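Local coordinates for protein dimethyl-sulfide monooxygenase (Hyphomicrobium sulfonivorans, PDB 6AK1) that oxidises dimethyl sulfide to methanethiol and formaldehyde with NADH and oxygen, as an FMN-dependent monooxygenase of the bacterial luciferase-like type, at residues Asp64-Arg67 and Glu71-Leu74; Asp76-Pro81 and Met308-Gly313. All blocks are in the same frame, centred on the assembly; numbering follows the deposited sequence.

Contact 1 (Asp64-Arg67 and Glu71-Leu74); sequences DVYR and EMAL
Chi1 of -64° sets Met-72 CG beside the backbone N, where it meets Tyr-66 and Arg-67, and chi2 of -52° then bends the chain so that the thioether crosses the arginine at a slant near NH1. The Tyr-66 ring meets it from a different rotamer, CG lying anti to the backbone N (chi1 176°). Met-72 CG lies 3.8 Å from Tyr-66 CE2, approaching the ring obliquely, and 3.7 Å from Arg-67 CD. Met-72 SD is 3.8 Å from Arg-67 NH1. The arginine also packs on its neighbour: Arg-67 CG stands 3.3 Å above the Tyr-66 ring plane, over its centre. Both polar ends are anchored by Glu-306 of helix 305-316, which forms a salt bridge with Arg-67 NH1 and a hydrogen bond with Tyr-66 OH. A water joins the backbones, accepting from Met-72 N at 2.9 Å; it can donate to Tyr-66 O (3.2 Å), one of several competing acceptors. An alanine in place of Met-72 removes CG, SD and CE and would probably open a gap beside Tyr-66 CE2 and Arg-67 CD. The arrangement is a local loop-to-helix packing, in which the segment leading into helix 71-75 folds back on its first turn in the luciferase-like TIM-barrel fold.

Contact 2 (Asp76-Pro81 and Met308-Gly313); sequences DADQVP and MLALYG
Leu-311 makes most of the first shell, its isobutyl group lodged against Asp-78 and Gln-79. Leu-311 CD2 is 3.9 Å from Asp-78 CB, and the two side chains pass at a slant. The same methyl lies 3.9 Å from Gln-79 NE2, where the glutamine chain crosses the leucine at about a right angle. Ala-310 adds a looser touch, its CB 4.4 Å from Asp-78 OD2. With chi1 at -61° and the chain extended beyond CG, Gln-79 carries its amide past that methyl. Both ends of the amide are then held from outside: OE1 accepts a hydrogen bond from Tyr-63 OH, and NE2 donates to His-17 O. Behind Asp-78, a Schellman motif ends helix 71-75, with Ala-77 at positive phi as its C-prime residue, and Asp-78 itself centres an inverse gamma turn. Asp-76 OD1 is bonded by Trp-23 NE1, while its OD2 lies 2.7 Å from Asp-78 OD1. So close an approach of two carboxylate oxygens in a buried setting suggests that one acid probably holds a proton. The chemistry is thus divided: helix 305-316 offers hydrocarbon, the Gln-79 amide is satisfied by Tyr-63 and His-17, and the two acids probably share their proton within the loop.

How the contacts relate
The centres of contacts 1 and 2 lie 7 Å apart, and the two come in series along the chain. Helix 71-75 supplies the second segment of contact 1 and ends directly ahead of 76-81, where Asp-78 N makes a probable hydrogen bond to Ala-73 O at 2.8 Å. Contact 1 is local, packing the loop after strand 53-57 on helix 71-75. Contact 2 is the long-range one, setting the loop after that helix on helix 305-316, which Tyr-66 and Ala-73 of contact 1 also touch. Contact 1 lies away from the annotated sites, whereas Gln-79 of contact 2 is about 8 Å, between side chains, from Asp-58, a probable FMN-binding residue.

Contact 1 (Asp64-Arg67 and Glu71-Leu74)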
loop_
_atom_site.group_PDB
_atom_site.type_symbol
_atom_site.label_atom_id
_atom_site.label_comp_id
_atom_site.label_asym_id
_atom_site.label_seq_id
_atom_site.Cartn_x
_atom_site.Cartn_y
_atom_site.Cartn_z
ATOM N N ASP A 64 14.513 8.402 -13.677
ATOM C CA ASP A 64 15.537 8.922 -14.574
ATOM C C ASP A 64 14.978 9.387 -15.919
ATOM O O ASP A 64 15.727 9.463 -16.894
ATOM C CB ASP A 64 16.628 7.869 -14.799
ATOM C CG ASP A 64 16.071 6.520 -15.244
ATOM O OD1 ASP A 64 14.871 6.426 -15.590
ATOM O OD2 ASP A 64 16.851 5.546 -15.255
ATOM N N VAL A 65 13.683 9.692 -16.002
ATOM C CA VAL A 65 13.097 10.158 -17.264
ATOM C C VAL A 65 13.358 11.649 -17.484
ATOM O O VAL A 65 13.801 12.064 -18.564
ATOM C CB VAL A 65 11.590 9.842 -17.300
ATOM C CG1 VAL A 65 10.903 10.605 -18.443
ATOM C CG2 VAL A 65 11.375 8.339 -17.427
ATOM N N TYR A 66 13.076 12.473 -16.481
ATOM C CA TYR A 66 13.235 13.914 -16.626
ATOM C C TYR A 66 14.689 14.277 -16.867
ATOM O O TYR A 66 15.571 13.936 -16.066
ATOM C CB TYR A 66 12.706 14.636 -15.391
ATOM C CG TYR A 66 12.915 16.134 -15.419
ATOM C CD1 TYR A 66 12.431 16.914 -16.478
ATOM C CD2 TYR A 66 13.576 16.777 -14.379
ATOM C CE1 TYR A 66 12.624 18.301 -16.501
ATOM C CE2 TYR A 66 13.761 18.153 -14.385
ATOM C CZ TYR A 66 13.294 18.912 -15.454
ATOM O OH TYR A 66 13.487 20.287 -15.454
ATOM N N ARG A 67 14.942 14.965 -17.984
ATOM C CA ARG A 67 16.286 15.353 -18.403
ATOM C C ARG A 67 17.179 14.153 -18.710
ATOM O O ARG A 67 18.399 14.308 -18.837
ATOM C CB ARG A 67 16.959 16.271 -17.360
ATOM C CG ARG A 67 16.095 17.458 -16.956
ATOM C CD ARG A 67 16.806 18.434 -16.019
ATOM N NE ARG A 67 17.979 19.058 -16.627
ATOM C CZ ARG A 67 18.657 20.074 -16.091
ATOM N NH1 ARG A 67 18.289 20.594 -14.935
ATOM N NH2 ARG A 67 19.711 20.571 -16.715
ATOM N N GLU A 71 19.634 12.545 -12.043
ATOM C CA GLU A 71 20.329 13.555 -11.249
ATOM C C GLU A 71 19.355 14.463 -10.499
ATOM O O GLU A 71 19.582 14.786 -9.329
ATOM C CB GLU A 71 21.264 14.403 -12.110
ATOM C CG GLU A 71 21.867 15.545 -11.283
ATOM C CD GLU A 71 22.651 16.567 -12.081
ATOM O OE1 GLU A 71 22.444 16.670 -13.309
ATOM O OE2 GLU A 71 23.473 17.281 -11.463
ATOM N N MET A 72 18.280 14.900 -11.149
ATOM C CA MET A 72 17.336 15.761 -10.444
ATOM C C MET A 72 16.644 15.018 -9.303
ATOM O O MET A 72 16.351 15.621 -8.265
ATOM C CB MET A 72 16.316 16.334 -11.421
ATOM C CG MET A 72 16.952 17.266 -12.477
ATOM S SD MET A 72 17.977 18.577 -11.755
ATOM C CE MET A 72 19.579 18.109 -12.337
ATOM N N ALA A 73 16.398 13.712 -9.467
ATOM C CA ALA A 73 15.823 12.919 -8.382
ATOM C C ALA A 73 16.786 12.801 -7.201
ATOM O O ALA A 73 16.364 12.871 -6.042
ATOM C CB ALA A 73 15.434 11.531 -8.893
ATOM N N LEU A 74 18.083 12.627 -7.470
ATOM C CA LEU A 74 19.066 12.586 -6.388
ATOM C C LEU A 74 19.155 13.924 -5.654
ATOM O O LEU A 74 19.313 13.960 -4.425
ATOM C CB LEU A 74 20.441 12.197 -6.941
ATOM C CG LEU A 74 20.601 10.735 -7.359
ATOM C CD1 LEU A 74 21.817 10.557 -8.297
ATOM C CD2 LEU A 74 20.727 9.823 -6.128
HETATM O O HOH W 1 18.002 14.582 -14.054
#

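Contact 2 (Asp76-Pro81 and Met308-Gly313)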
loop_
_atom_site.group_PDB
_atom_site.type_symbol
_atom_site.label_atom_id
_atom_site.label_comp_id
_atom_site.label_asym_id
_atom_site.label_seq_id
_atom_site.Cartn_x
_atom_site.Cartn_y
_atom_site.Cartn_z
ATOM N N ASP A 76 16.924 16.279 -5.093
ATOM C CA ASP A 76 15.797 16.498 -4.199
ATOM C C ASP A 76 15.368 15.220 -3.465
ATOM O O ASP A 76 14.317 15.207 -2.813
ATOM C CB ASP A 76 14.630 17.096 -4.994
ATOM C CG ASP A 76 13.483 17.548 -4.111
ATOM O OD1 ASP A 76 13.742 18.231 -3.103
ATOM O OD2 ASP A 76 12.332 17.191 -4.412
ATOM N N ALA A 77 16.163 14.151 -3.550
ATOM C CA ALA A 77 15.899 12.901 -2.835
ATOM C C ALA A 77 14.509 12.353 -3.141
ATOM O O ALA A 77 13.805 11.859 -2.251
ATOM C CB ALA A 77 16.086 13.073 -1.321
ATOM N N ASP A 78 14.124 12.409 -4.420
ATOM C CA ASP A 78 12.805 11.967 -4.887
ATOM C C ASP A 78 12.803 10.446 -5.044
ATOM O O ASP A 78 13.117 9.900 -6.108
ATOM C CB ASP A 78 12.438 12.675 -6.186
ATOM C CG ASP A 78 12.495 14.185 -6.042
ATOM O OD1 ASP A 78 11.664 14.745 -5.290
ATOM O OD2 ASP A 78 13.404 14.803 -6.639
ATOM N N GLN A 79 12.432 9.768 -3.948
ATOM C CA GLN A 79 12.355 8.311 -3.825
ATOM C C GLN A 79 13.705 7.642 -4.073
ATOM O O GLN A 79 13.771 6.442 -4.347
ATOM C CB GLN A 79 11.252 7.747 -4.735
ATOM C CG GLN A 79 9.858 8.312 -4.361
ATOM C CD GLN A 79 8.696 7.587 -5.042
ATOM O OE1 GLN A 79 8.854 6.476 -5.559
ATOM N NE2 GLN A 79 7.522 8.224 -5.053
ATOM N N VAL A 80 14.788 8.412 -3.970
ATOM C CA VAL A 80 16.134 7.878 -3.881
ATOM C C VAL A 80 16.915 8.803 -2.936
ATOM O O VAL A 80 16.845 10.019 -3.069
ATOM C CB VAL A 80 16.811 7.753 -5.278
ATOM C CG1 VAL A 80 16.934 9.113 -5.977
ATOM C CG2 VAL A 80 18.188 7.072 -5.155
ATOM N N PRO A 81 17.624 8.239 -1.943
ATOM C CA PRO A 81 17.737 6.816 -1.586
ATOM C C PRO A 81 16.434 6.211 -1.078
ATOM O O PRO A 81 15.581 6.928 -0.567
ATOM C CB PRO A 81 18.801 6.813 -0.476
ATOM C CG PRO A 81 18.729 8.208 0.114
ATOM C CD PRO A 81 18.432 9.101 -1.056
ATOM N N MET A 308 9.729 17.595 -8.568
ATOM C CA MET A 308 8.428 17.067 -8.967
ATOM C C MET A 308 8.415 16.660 -10.439
ATOM O O MET A 308 7.655 15.767 -10.832
ATOM C CB MET A 308 7.331 18.093 -8.678
ATOM C CG MET A 308 5.913 17.569 -8.879
ATOM S SD MET A 308 5.556 15.983 -8.045
ATOM C CE MET A 308 5.814 16.419 -6.322
ATOM N N LEU A 309 9.253 17.293 -11.268
ATOM C CA LEU A 309 9.363 16.875 -12.662
ATOM C C LEU A 309 10.038 15.516 -12.786
ATOM O O LEU A 309 9.702 14.729 -13.683
ATOM C CB LEU A 309 10.124 17.929 -13.467
ATOM C CG LEU A 309 9.346 19.242 -13.586
ATOM C CD1 LEU A 309 10.164 20.304 -14.319
ATOM C CD2 LEU A 309 8.026 19.003 -14.282
ATOM N N ALA A 310 11.001 15.221 -11.906
ATOM C CA ALA A 310 11.573 13.883 -11.891
ATOM C C ALA A 310 10.510 12.852 -11.553
ATOM O O ALA A 310 10.438 11.796 -12.189
ATOM C CB ALA A 310 12.737 13.807 -10.898
ATOM N N LEU A 311 9.667 13.144 -10.558
ATOM C CA LEU A 311 8.636 12.189 -10.162
ATOM C C LEU A 311 7.602 12.027 -11.262
ATOM O O LEU A 311 7.229 10.899 -11.612
ATOM C CB LEU A 311 7.965 12.629 -8.854
ATOM C CG LEU A 311 8.756 12.526 -7.540
ATOM C CD1 LEU A 311 8.007 13.211 -6.407
ATOM C CD2 LEU A 311 9.068 11.055 -7.182
ATOM N N TYR A 312 7.145 13.148 -11.828
ATOM C CA TYR A 312 6.239 13.107 -12.974
ATOM C C TYR A 312 6.810 12.258 -14.099
ATOM O O TYR A 312 6.098 11.429 -14.680
ATOM C CB TYR A 312 5.952 14.527 -13.467
ATOM C CG TYR A 312 4.800 15.198 -12.749
ATOM C CD1 TYR A 312 4.469 14.851 -11.439
ATOM C CD2 TYR A 312 4.024 16.166 -13.387
ATOM C CE1 TYR A 312 3.400 15.464 -10.776
ATOM C CE2 TYR A 312 2.953 16.783 -12.733
ATOM C CZ TYR A 312 2.648 16.420 -11.430
ATOM O OH TYR A 312 1.593 17.010 -10.778
ATOM N N GLY A 313 8.103 12.428 -14.395
ATOM C CA GLY A 313 8.727 11.649 -15.452
ATOM C C GLY A 313 8.576 10.155 -15.236
ATOM O O GLY A 313 8.164 9.422 -16.140
#